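Local coordinates for bifunctional protein FolD (Thermus thermophilus, PDB 6V6Y) that binds NADP and probably oxidises methylenetetrahydrofolate to methenyltetrahydrofolate, which it then hydrolyses to 10-formyltetrahydrofolate, at residues E18-L23 and R55-R60; L70-L75 and P99-Q104; D152-E157 and R177-V182. One frame throughout, in Å; residues are numbered along the deposited sequence.

Interaction 1: residues E18-L23 and R55-R60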
loop_
_atom_site.group_PDB
_atom_site.type_symbol
_atom_site.label_atom_id
_atom_site.label_comp_id
_atom_site.label_asym_id
_atom_site.label_seq_id
_atom_site.Cartn_x
_atom_site.Cartn_y
_atom_site.Cartn_z
ATOM N N GLU A 18 -14.300 18.657 17.217
ATOM C CA GLU A 18 -14.472 17.248 17.581
ATOM C C GLU A 18 -13.508 16.831 18.685
ATOM O O GLU A 18 -13.880 16.072 19.594
ATOM C CB GLU A 18 -14.285 16.347 16.359
ATOM C CG GLU A 18 -15.555 16.200 15.525
ATOM C CD GLU A 18 -15.317 15.750 14.088
ATOM O OE1 GLU A 18 -16.088 16.187 13.204
ATOM O OE2 GLU A 18 -14.375 14.960 13.844
ATOM N N ILE A 19 -12.261 17.307 18.622
ATOM C CA ILE A 19 -11.266 16.907 19.614
ATOM C C ILE A 19 -11.609 17.501 20.981
ATOM O O ILE A 19 -11.628 16.791 21.992
ATOM C CB ILE A 19 -9.851 17.307 19.152
ATOM C CG1 ILE A 19 -9.394 16.435 17.969
ATOM C CG2 ILE A 19 -8.849 17.224 20.322
ATOM C CD1 ILE A 19 -8.099 16.924 17.309
ATOM N N ARG A 20 -11.896 18.808 21.029
ATOM C CA ARG A 20 -12.220 19.437 22.309
ATOM C C ARG A 20 -13.408 18.747 22.970
ATOM O O ARG A 20 -13.396 18.494 24.182
ATOM C CB ARG A 20 -12.494 20.933 22.113
ATOM C CG ARG A 20 -11.312 21.699 21.543
ATOM C CD ARG A 20 -11.554 23.194 21.504
ATOM N NE ARG A 20 -12.010 23.675 20.199
ATOM C CZ ARG A 20 -11.238 24.327 19.328
ATOM N NH1 ARG A 20 -9.959 24.558 19.607
ATOM N NH2 ARG A 20 -11.738 24.748 18.173
ATOM N N ALA A 21 -14.425 18.397 22.175
ATOM C CA ALA A 21 -15.603 17.727 22.715
ATOM C C ALA A 21 -15.235 16.404 23.358
ATOM O O ALA A 21 -15.733 16.070 24.439
ATOM C CB ALA A 21 -16.639 17.504 21.614
ATOM N N ARG A 22 -14.367 15.633 22.706
ATOM C CA ARG A 22 -14.064 14.301 23.206
ATOM C C ARG A 22 -13.183 14.356 24.454
ATOM O O ARG A 22 -13.234 13.445 25.285
ATOM C CB ARG A 22 -13.418 13.477 22.087
ATOM C CG ARG A 22 -13.123 12.032 22.447
ATOM C CD ARG A 22 -14.334 11.134 22.253
ATOM N NE ARG A 22 -14.032 9.754 22.627
ATOM C CZ ARG A 22 -13.991 9.317 23.885
ATOM N NH1 ARG A 22 -14.239 10.157 24.887
ATOM N NH2 ARG A 22 -13.705 8.042 24.146
ATOM N N LEU A 23 -12.400 15.426 24.621
ATOM C CA LEU A 23 -11.500 15.522 25.768
ATOM C C LEU A 23 -12.272 15.643 27.080
ATOM O O LEU A 23 -11.912 15.001 28.075
ATOM C CB LEU A 23 -10.548 16.710 25.598
ATOM C CG LEU A 23 -9.413 16.557 24.578
ATOM C CD1 LEU A 23 -8.671 17.875 24.374
ATOM C CD2 LEU A 23 -8.447 15.458 24.987
ATOM N N ARG A 55 -0.533 22.364 22.395
ATOM C CA ARG A 55 -0.707 23.032 23.681
ATOM C C ARG A 55 -2.007 23.822 23.699
ATOM O O ARG A 55 -2.765 23.748 24.672
ATOM C CB ARG A 55 0.510 23.911 23.976
ATOM C CG ARG A 55 1.698 23.084 24.447
ATOM C CD ARG A 55 3.026 23.819 24.325
ATOM N NE ARG A 55 3.669 23.794 25.628
ATOM C CZ ARG A 55 4.958 23.597 25.858
ATOM N NH1 ARG A 55 5.807 23.390 24.869
ATOM N NH2 ARG A 55 5.387 23.601 27.102
ATOM N N ALA A 56 -2.328 24.503 22.594
ATOM C CA ALA A 56 -3.599 25.219 22.509
ATOM C C ALA A 56 -4.786 24.291 22.724
ATOM O O ALA A 56 -5.807 24.711 23.276
ATOM C CB ALA A 56 -3.714 25.932 21.163
ATOM N N LEU A 57 -4.679 23.034 22.307
ATOM C CA LEU A 57 -5.771 22.100 22.544
ATOM C C LEU A 57 -5.843 21.641 23.992
ATOM O O LEU A 57 -6.869 21.072 24.389
ATOM C CB LEU A 57 -5.633 20.861 21.649
ATOM C CG LEU A 57 -5.948 20.954 20.157
ATOM C CD1 LEU A 57 -5.731 19.586 19.529
ATOM C CD2 LEU A 57 -7.372 21.433 19.932
ATOM N N GLY A 58 -4.775 21.841 24.770
ATOM C CA GLY A 58 -4.679 21.298 26.111
ATOM C C GLY A 58 -3.864 20.029 26.247
ATOM O O GLY A 58 -3.869 19.420 27.326
ATOM N N TYR A 59 -3.172 19.603 25.194
ATOM C CA TYR A 59 -2.313 18.435 25.297
ATOM C C TYR A 59 -1.097 18.753 26.159
ATOM O O TYR A 59 -0.665 19.905 26.267
ATOM C CB TYR A 59 -1.825 17.988 23.915
ATOM C CG TYR A 59 -2.845 17.347 22.994
ATOM C CD1 TYR A 59 -4.193 17.286 23.326
ATOM C CD2 TYR A 59 -2.446 16.813 21.765
ATOM C CE1 TYR A 59 -5.118 16.706 22.466
ATOM C CE2 TYR A 59 -3.358 16.228 20.902
ATOM C CZ TYR A 59 -4.691 16.180 21.250
ATOM O OH TYR A 59 -5.588 15.595 20.384
ATOM N N ARG A 60 -0.527 17.714 26.758
ATOM C CA ARG A 60 0.854 17.790 27.217
ATOM C C ARG A 60 1.734 17.639 25.977
ATOM O O ARG A 60 1.720 16.590 25.323
ATOM C CB ARG A 60 1.147 16.711 28.258
ATOM C CG ARG A 60 0.105 16.596 29.404
ATOM C CD ARG A 60 0.422 15.442 30.408
ATOM N NE ARG A 60 -0.069 14.124 29.952
ATOM C CZ ARG A 60 0.273 12.944 30.492
ATOM N NH1 ARG A 60 1.118 12.895 31.518
ATOM N NH2 ARG A 60 -0.215 11.802 29.999
#

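Interaction 2: residues L70-L75 and P99-Q104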
loop_
_atom_site.group_PDB
_atom_site.type_symbol
_atom_site.label_atom_id
_atom_site.label_comp_id
_atom_site.label_asym_id
_atom_site.label_seq_id
_atom_site.Cartn_x
_atom_site.Cartn_y
_atom_site.Cartn_z
ATOM N N LEU A 70 23.879 14.049 17.101
ATOM C CA LEU A 70 23.470 12.983 17.997
ATOM C C LEU A 70 23.668 11.635 17.301
ATOM O O LEU A 70 23.273 11.482 16.138
ATOM C CB LEU A 70 22.016 13.162 18.420
ATOM C CG LEU A 70 21.515 12.146 19.450
ATOM C CD1 LEU A 70 21.950 12.539 20.854
ATOM C CD2 LEU A 70 20.005 12.001 19.387
ATOM N N PRO A 71 24.299 10.658 17.950
ATOM C CA PRO A 71 24.428 9.328 17.334
ATOM C C PRO A 71 23.086 8.619 17.244
ATOM O O PRO A 71 22.211 8.780 18.102
ATOM C CB PRO A 71 25.373 8.584 18.285
ATOM C CG PRO A 71 25.217 9.290 19.599
ATOM C CD PRO A 71 24.946 10.730 19.274
ATOM N N GLU A 72 22.934 7.797 16.198
ATOM C CA GLU A 72 21.650 7.133 16.007
ATOM C C GLU A 72 21.357 6.161 17.145
ATOM O O GLU A 72 20.187 5.898 17.449
ATOM C CB GLU A 72 21.607 6.439 14.638
ATOM C CG GLU A 72 21.911 4.964 14.647
ATOM C CD GLU A 72 21.603 4.281 13.314
ATOM O OE1 GLU A 72 21.290 4.971 12.318
ATOM O OE2 GLU A 72 21.668 3.042 13.262
ATOM N N GLU A 73 22.400 5.675 17.816
ATOM C CA GLU A 73 22.225 4.796 18.965
ATOM C C GLU A 73 21.572 5.536 20.126
ATOM O O GLU A 73 20.756 4.961 20.855
ATOM C CB GLU A 73 23.580 4.207 19.391
ATOM C CG GLU A 73 24.427 3.544 18.272
ATOM C CD GLU A 73 24.851 4.481 17.105
ATOM O OE1 GLU A 73 24.724 5.730 17.220
ATOM O OE2 GLU A 73 25.302 3.959 16.056
ATOM N N ALA A 74 21.926 6.811 20.320
ATOM C CA ALA A 74 21.270 7.611 21.351
ATOM C C ALA A 74 19.810 7.902 20.990
ATOM O O ALA A 74 18.930 7.811 21.856
ATOM C CB ALA A 74 22.044 8.911 21.582
ATOM N N LEU A 75 19.533 8.247 19.724
ATOM C CA LEU A 75 18.146 8.432 19.285
ATOM C C LEU A 75 17.302 7.200 19.565
ATOM O O LEU A 75 16.191 7.303 20.103
ATOM C CB LEU A 75 18.090 8.755 17.796
ATOM C CG LEU A 75 17.532 10.093 17.317
ATOM C CD1 LEU A 75 17.311 10.037 15.816
ATOM C CD2 LEU A 75 16.238 10.489 18.036
ATOM N N PRO A 99 22.213 12.861 7.851
ATOM C CA PRO A 99 22.597 11.713 7.007
ATOM C C PRO A 99 23.197 10.538 7.756
ATOM O O PRO A 99 23.109 9.402 7.270
ATOM C CB PRO A 99 23.620 12.327 6.045
ATOM C CG PRO A 99 23.264 13.757 5.982
ATOM C CD PRO A 99 22.758 14.130 7.341
ATOM N N HIS A 100 23.821 10.764 8.914
ATOM C CA HIS A 100 24.462 9.667 9.624
ATOM C C HIS A 100 23.461 8.742 10.302
ATOM O O HIS A 100 23.875 7.758 10.936
ATOM C CB HIS A 100 25.471 10.216 10.642
ATOM C CG HIS A 100 24.850 10.821 11.868
ATOM N ND1 HIS A 100 24.468 12.143 11.935
ATOM C CD2 HIS A 100 24.570 10.287 13.082
ATOM C CE1 HIS A 100 23.972 12.398 13.133
ATOM N NE2 HIS A 100 24.017 11.286 13.847
ATOM N N ILE A 101 22.165 9.013 10.149
ATOM C CA ILE A 101 21.099 8.305 10.850
ATOM C C ILE A 101 20.220 7.604 9.824
ATOM O O ILE A 101 19.812 8.214 8.827
ATOM C CB ILE A 101 20.273 9.268 11.728
ATOM C CG1 ILE A 101 21.111 9.689 12.943
ATOM C CG2 ILE A 101 18.940 8.633 12.138
ATOM C CD1 ILE A 101 20.323 10.171 14.122
ATOM N N ARG A 102 19.933 6.324 10.074
ATOM C CA ARG A 102 19.096 5.514 9.192
ATOM C C ARG A 102 17.626 5.765 9.527
ATOM O O ARG A 102 17.107 5.246 10.524
ATOM C CB ARG A 102 19.453 4.035 9.331
ATOM C CG ARG A 102 20.821 3.647 8.756
ATOM C CD ARG A 102 21.707 2.942 9.802
ATOM N NE ARG A 102 21.056 1.753 10.354
ATOM C CZ ARG A 102 21.646 0.865 11.153
ATOM N NH1 ARG A 102 22.916 1.028 11.511
ATOM N NH2 ARG A 102 20.959 -0.185 11.600
ATOM N N THR A 103 16.950 6.531 8.667
ATOM C CA THR A 103 15.589 6.984 8.951
ATOM C C THR A 103 14.628 5.813 9.157
ATOM O O THR A 103 13.914 5.760 10.165
ATOM C CB THR A 103 15.123 7.907 7.824
ATOM O OG1 THR A 103 15.970 9.062 7.809
ATOM C CG2 THR A 103 13.688 8.347 8.019
ATOM N N GLN A 104 14.601 4.859 8.217
ATOM C CA GLN A 104 13.747 3.681 8.373
ATOM C C GLN A 104 13.976 3.018 9.731
ATOM O O GLN A 104 13.021 2.654 10.429
ATOM C CB GLN A 104 13.989 2.690 7.211
ATOM C CG GLN A 104 13.761 1.187 7.541
ATOM C CD GLN A 104 13.898 0.227 6.318
ATOM O OE1 GLN A 104 14.562 0.540 5.318
ATOM N NE2 GLN A 104 13.258 -0.940 6.408
#

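Interaction 3: residues D152-E157 and R177-V182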
loop_
_atom_site.group_PDB
_atom_site.type_symbol
_atom_site.label_atom_id
_atom_site.label_comp_id
_atom_site.label_asym_id
_atom_site.label_seq_id
_atom_site.Cartn_x
_atom_site.Cartn_y
_atom_site.Cartn_z
ATOM N N ASP A 152 -18.195 13.493 -2.863
ATOM C CA ASP A 152 -18.516 12.069 -2.749
ATOM C C ASP A 152 -17.480 11.315 -3.581
ATOM O O ASP A 152 -17.521 11.337 -4.814
ATOM C CB ASP A 152 -19.941 11.805 -3.231
ATOM C CG ASP A 152 -20.331 10.330 -3.174
ATOM O OD1 ASP A 152 -19.518 9.481 -2.749
ATOM O OD2 ASP A 152 -21.472 10.010 -3.567
ATOM N N LEU A 153 -16.533 10.662 -2.904
ATOM C CA LEU A 153 -15.375 10.090 -3.586
ATOM C C LEU A 153 -15.664 8.751 -4.253
ATOM O O LEU A 153 -14.858 8.311 -5.087
ATOM C CB LEU A 153 -14.220 9.935 -2.596
ATOM C CG LEU A 153 -13.623 11.243 -2.065
ATOM C CD1 LEU A 153 -12.716 10.993 -0.846
ATOM C CD2 LEU A 153 -12.882 11.976 -3.154
ATOM N N ARG A 154 -16.782 8.102 -3.901
ATOM C CA ARG A 154 -17.178 6.824 -4.485
ATOM C C ARG A 154 -17.345 6.954 -5.990
ATOM O O ARG A 154 -18.161 7.751 -6.465
ATOM C CB ARG A 154 -18.486 6.335 -3.859
ATOM C CG ARG A 154 -18.379 6.088 -2.341
ATOM C CD ARG A 154 -19.743 6.077 -1.631
ATOM N NE ARG A 154 -20.565 7.220 -2.029
ATOM C CZ ARG A 154 -21.894 7.198 -2.113
ATOM N NH1 ARG A 154 -22.560 6.088 -1.818
ATOM N NH2 ARG A 154 -22.556 8.283 -2.500
ATOM N N GLY A 155 -16.573 6.168 -6.740
ATOM C CA GLY A 155 -16.653 6.211 -8.183
ATOM C C GLY A 155 -15.936 7.366 -8.843
ATOM O O GLY A 155 -15.951 7.454 -10.075
ATOM N N LYS A 156 -15.282 8.236 -8.083
ATOM C CA LYS A 156 -14.581 9.366 -8.684
ATOM C C LYS A 156 -13.239 8.944 -9.272
ATOM O O LYS A 156 -12.528 8.110 -8.710
ATOM C CB LYS A 156 -14.341 10.475 -7.648
ATOM C CG LYS A 156 -15.580 11.254 -7.227
ATOM C CD LYS A 156 -16.040 12.250 -8.277
ATOM C CE LYS A 156 -17.159 13.135 -7.706
ATOM N NZ LYS A 156 -18.267 12.285 -7.170
ATOM N N GLU A 157 -12.879 9.566 -10.384
ATOM C CA GLU A 157 -11.552 9.408 -10.959
ATOM C C GLU A 157 -10.590 10.336 -10.231
ATOM O O GLU A 157 -10.646 11.557 -10.412
ATOM C CB GLU A 157 -11.593 9.736 -12.445
ATOM C CG GLU A 157 -10.428 9.213 -13.212
ATOM C CD GLU A 157 -10.877 8.494 -14.456
ATOM O OE1 GLU A 157 -10.295 8.775 -15.523
ATOM O OE2 GLU A 157 -11.825 7.677 -14.368
ATOM N N ARG A 177 -10.193 3.199 0.020
ATOM C CA ARG A 177 -11.190 2.905 1.038
ATOM C C ARG A 177 -12.453 3.736 0.869
ATOM O O ARG A 177 -13.508 3.338 1.373
ATOM C CB ARG A 177 -10.619 3.145 2.423
ATOM C CG ARG A 177 -9.549 2.197 2.842
ATOM C CD ARG A 177 -9.286 2.500 4.285
ATOM N NE ARG A 177 -8.266 1.651 4.833
ATOM C CZ ARG A 177 -8.156 1.371 6.125
ATOM N NH1 ARG A 177 -9.011 1.891 6.983
ATOM N NH2 ARG A 177 -7.194 0.566 6.554
ATOM N N GLU A 178 -12.367 4.878 0.190
ATOM C CA GLU A 178 -13.536 5.675 -0.168
ATOM C C GLU A 178 -14.116 5.275 -1.522
ATOM O O GLU A 178 -15.010 5.969 -2.028
ATOM C CB GLU A 178 -13.189 7.172 -0.185
ATOM C CG GLU A 178 -12.384 7.670 1.002
ATOM C CD GLU A 178 -13.144 7.566 2.323
ATOM O OE1 GLU A 178 -14.385 7.459 2.295
ATOM O OE2 GLU A 178 -12.493 7.587 3.391
ATOM N N ASP A 179 -13.606 4.190 -2.127
ATOM C CA ASP A 179 -14.125 3.644 -3.379
ATOM C C ASP A 179 -13.865 4.555 -4.569
ATOM O O ASP A 179 -14.591 4.501 -5.567
ATOM C CB ASP A 179 -15.621 3.313 -3.287
ATOM C CG ASP A 179 -15.899 2.115 -2.381
ATOM O OD1 ASP A 179 -14.952 1.345 -2.089
ATOM O OD2 ASP A 179 -17.063 1.940 -1.966
ATOM N N ALA A 180 -12.822 5.376 -4.493
ATOM C CA ALA A 180 -12.346 6.101 -5.666
ATOM C C ALA A 180 -11.576 5.170 -6.610
ATOM O O ALA A 180 -11.016 4.153 -6.195
ATOM C CB ALA A 180 -11.433 7.258 -5.249
ATOM N N THR A 181 -11.536 5.551 -7.891
ATOM C CA THR A 181 -10.604 4.977 -8.854
ATOM C C THR A 181 -9.329 5.811 -8.825
ATOM O O THR A 181 -9.366 7.015 -9.090
ATOM C CB THR A 181 -11.196 4.956 -10.265
ATOM O OG1 THR A 181 -12.362 4.122 -10.292
ATOM C CG2 THR A 181 -10.161 4.431 -11.276
ATOM N N VAL A 182 -8.200 5.183 -8.501
ATOM C CA VAL A 182 -6.992 5.916 -8.150
ATOM C C VAL A 182 -5.904 5.667 -9.181
ATOM O O VAL A 182 -5.618 4.519 -9.528
ATOM C CB VAL A 182 -6.499 5.544 -6.743
ATOM C CG1 VAL A 182 -5.189 6.252 -6.469
ATOM C CG2 VAL A 182 -7.554 5.952 -5.706
HETATM O O HOH W 1 -14.441 5.509 -11.523
#

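Interaction 1: residues E18-L23 and R55-R60
The ring of Y59 meets L23 at its edge: L23 CD1 lies near the ring plane, 4.2 Å from Y59 CE1. One face of the ring carries L57 CD1, 3.9 Å above the plane and shifted toward the rim. I19 CG2 comes in obliquely at the phenol end, 3.6 Å from Y59 OH. The hydroxyl is hydrogen-bonded to the backbone oxygen of M266, and the methyl packs against it without a polar bond. The other flat group is the R20 guanidinium. R20 NH1 is 4.1 Å from L57 CD2, again at an oblique approach, while R20 NH2 forms salt bridges with E13 and E17.

I19 reaches across with two branches. I19 CG2 is anti to the backbone N and lies 4.0 Å from L57 CD1, and I19 CD1 meets the same leucine methyl slightly farther off. The I19 side chain crosses those of L57 and Y59 at about a right angle. With an alanine in place of I19, CG2 and CD1 are gone, and L57 CD1 would probably lose one of its apolar neighbours, with a gap opening beside the Y59 hydroxyl.

The contact sets helix 8-24 against the C-terminal end of helix 41-57, within the catalytic domain. Helix 41-57 finishes in a Schellman motif. G58 takes a positive phi of 100°, where a side chain would jam against the preceding carbonyl oxygen. The chain then turns through Y59 into strand 60-66. M266 of helix 257-276 packs on both I19 and L57, and T269 and L270 of that helix touch Y59. L23 CD1 also lies 3.7 Å from L57 O, the carbonyl just before the glycine.

Interaction 2: residues L70-L75 and P99-Q104
H100 directs the edge of its imidazole at the backbone oxygen of L70. H100 NE2 donates a hydrogen bond to L70 O. The modelled distance is very short, so its exact length is doubtful. P71 CA also lies near the ring plane at this edge. I101 CG1 sits over one face of the same ring, toward the rim.

I101 turns its longer branch into the other segment. I101 CG1 rests 3.7 Å from E72 CB. I101 CD1 presses on L75 CD1 at 3.5 Å, tighter than a usual carbon contact. The L75 chi1 of -117° is well off a staggered value, in keeping with crowding there. Both residues also touch L37 of strand 31-37 and V106 of helix 103-109, so this side of the contact is buried.

R102 grips the E72 carboxylate in two ways. R102 N donates to E72 OE1 at 3.0 Å, nearly straight at 170°. The chain then bends at chi2 and chi3, and E72 OE2 comes to lie over one face of the guanidinium, 2.9 Å from R102 NH1. The two planes are 63° apart. No N-H points at OE2, so this salt bridge rests on charge alone.

R102 is the N-cap of helix 103-109, as P71 is of helix 72-84. The contact thus ties together two helix starts. Helix 72-84 lies in the connection that leads from strand 60-66 to strand 90-93, the outer strands of the catalytic domain's three-stranded parallel sheet, as in a beta-alpha-beta crossover.

Interaction 3: residues D152-E157 and R177-V182
L153 and E178 pack side chain to side chain where two parallel strands of the Rossmann-type NADP-binding domain begin. L153 CB is 3.8 Å from E178 CB, and L153 CD1 touches E178 CG as the two side chains cross at a slant. E178 bends at chi2 (-65°), and its carboxylate forms a salt bridge with K147.

R154 starts out against the other segment: R154 CG is 3.4 Å from E178 O. The chain then bends at chi3 (-48°) and turns back to D152. R154 NE donates to D152 OD1 at 2.6 Å, with the oxygen in the guanidinium plane. R154 NH2 and D152 OD2 form the second arm of the salt bridge, though that modelled length is doubtfully short. D152 OD1 also accepts from R154 N, an Asx turn. K156 curls back as well, with K156 NZ 2.6 Å from D152 O.

The backbone here makes a type II turn from L153 to K156. D179 is the C-prime residue of the Schellman motif ending helix 168-177, and its carboxylate pairs with R163 of the second subunit. D179 O accepts from G155 N at 2.8 Å. T181 N donates to K156 O at 2.9 Å, beside the parallel bridge of E157 with T181. T181 OG1 meets T189 of the second subunit. A water also lies 2.8 Å from T181 OG1 and donates to G155 O at 2.9 Å.

How the interactions relate
The three contacts follow one another along the chain, each closing before the next opens. Interactions 1 and 2 both belong to the catalytic domain. Their centres are 32 Å apart, and their nearest atoms about 17 Å. Strand 60-66 leads from the first toward the second. Interaction 3 lies in the NADP-binding domain, its centre 32 Å from that of interaction 1 and 39 Å from that of interaction 2. Interactions 2 and 3 stand on opposite sides of the chain's centre. None touches another. Interactions 1 and 2 join parts of the catalytic domain. Interaction 3 also lies at the dimer interface, where its sheet continues into the second subunit.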